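Local atomic coordinates of endostatin (Mus musculus, PDB entry 1KOE), a protein that inhibits angiogenesis as the C-terminal fragment of the collagen XVIII alpha1 chain and probably binds heparin. Residues Arg41-Leu44 and Asp50-Ser53. Residues are numbered along the deposited sequence; the frame is centred on the assembly and turned at random.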
# COMPACT_ATOMS: atom_id res chain seq x y z
N ARG A 41 -0.96 1.40 9.13
CA ARG A 41 0.32 0.75 8.93
C ARG A 41 0.65 0.74 7.43
O ARG A 41 -0.25 0.83 6.60
CB ARG A 41 0.27 -0.67 9.51
CG ARG A 41 0.13 -0.66 11.04
CD ARG A 41 0.73 -1.88 11.69
NE ARG A 41 2.12 -2.06 11.29
CZ ARG A 41 2.67 -3.24 11.04
NH1 ARG A 41 1.95 -4.36 11.17
NH2 ARG A 41 3.94 -3.31 10.64
N ALA A 42 1.93 0.71 7.08
CA ALA A 42 2.33 0.70 5.68
C ALA A 42 1.88 -0.59 5.01
O ALA A 42 1.98 -1.67 5.59
CB ALA A 42 3.84 0.88 5.56
N PHE A 43 1.35 -0.45 3.79
CA PHE A 43 0.86 -1.55 2.95
C PHE A 43 2.11 -2.19 2.28
O PHE A 43 2.39 -1.96 1.11
CB PHE A 43 -0.08 -0.91 1.89
CG PHE A 43 -0.82 -1.91 1.00
CD1 PHE A 43 -1.97 -2.56 1.45
CD2 PHE A 43 -0.39 -2.14 -0.30
CE1 PHE A 43 -2.70 -3.43 0.61
CE2 PHE A 43 -1.10 -3.00 -1.15
CZ PHE A 43 -2.26 -3.64 -0.69
N LEU A 44 2.87 -2.96 3.05
CA LEU A 44 4.09 -3.57 2.54
C LEU A 44 4.39 -4.85 3.31
O LEU A 44 4.02 -4.96 4.48
CB LEU A 44 5.29 -2.64 2.82
CG LEU A 44 5.38 -1.20 2.30
CD1 LEU A 44 6.48 -0.41 3.00
CD2 LEU A 44 5.61 -1.23 0.80
N ASP A 50 4.05 -10.54 6.77
CA ASP A 50 3.40 -10.68 5.47
C ASP A 50 2.36 -9.56 5.43
O ASP A 50 1.69 -9.28 6.43
CB ASP A 50 2.65 -12.00 5.37
CG ASP A 50 3.57 -13.18 5.37
OD1 ASP A 50 4.57 -13.15 4.63
OD2 ASP A 50 3.31 -14.15 6.12
N LEU A 51 2.23 -8.91 4.29
CA LEU A 51 1.25 -7.84 4.11
C LEU A 51 -0.15 -8.33 4.51
O LEU A 51 -0.91 -7.61 5.18
CB LEU A 51 1.24 -7.42 2.64
CG LEU A 51 0.12 -6.54 2.08
CD1 LEU A 51 0.02 -5.25 2.89
CD2 LEU A 51 0.44 -6.22 0.62
N TYR A 52 -0.48 -9.56 4.15
CA TYR A 52 -1.80 -10.11 4.45
C TYR A 52 -2.22 -10.03 5.92
O TYR A 52 -3.37 -9.73 6.24
CB TYR A 52 -1.92 -11.55 3.95
CG TYR A 52 -3.28 -12.14 4.26
CD1 TYR A 52 -4.41 -11.78 3.51
CD2 TYR A 52 -3.44 -13.01 5.34
CE1 TYR A 52 -5.68 -12.28 3.84
CE2 TYR A 52 -4.70 -13.51 5.67
CZ TYR A 52 -5.81 -13.14 4.93
OH TYR A 52 -7.02 -13.65 5.31
N SER A 53 -1.26 -10.26 6.81
CA SER A 53 -1.51 -10.29 8.25
C SER A 53 -1.62 -8.98 8.97
O SER A 53 -1.90 -8.97 10.17
CB SER A 53 -0.40 -11.08 8.92
OG SER A 53 -0.44 -12.43 8.51
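Leu51 reaches across to Phe43 and lays both of its methyl groups over one face of the phenyl ring. CD2 makes the CH-pi contact: it lies 4.0 Å from the centroid of the Phe43 ring and 13° off the normal, almost directly above the middle. The other methyl sits toward the root of the ring, with Leu51 CD1 3.6 Å from Phe43 CD1, and it also touches the backbone, Leu51 CD1 lying 3.7 Å from Leu44 N. In Leu51, CG is anti to the backbone N (chi1 167°), which directs the side chain toward Phe43; the second torsion (56°) then sets both methyls over the same ring face, the two side chains crossing at a slant. Phe43 begins by pointing away from Leu51, yet its ring swings back within touch.

The chain makes an inverse gamma turn centred on Phe43, closed by a weak bond from Leu44 N to Ala42 O (3.0 Å), just where the edge strand 40-42 of the mixed sheet ends. Farther along, Leu44 turns its side chain the other way, onto Ile20 and Ala23 of helix 19-33, while its backbone passes Leu51, with Leu51 CB 4.1 Å from Leu44 C.

Away from this buried apolar patch the two segments draw apart. The partly exposed Arg41, Asp50 and Tyr52 do not meet across the contact; instead Arg41 pairs with Asp24, Asp50 with Arg123, and the Tyr52 hydroxyl with Asp78. Leu51 N is held by Ser45 OG, and Ser53 N bonds to Asp50 O at 3.1 Å, closing the turn within 50-53.

With no hydrogen bond or salt bridge between the two segments, their direct association rests on dispersion and the burial of apolar surface, while the charged groups of Arg41 and Asp50 and the Tyr52 hydroxyl are bonded to other parts of the chain.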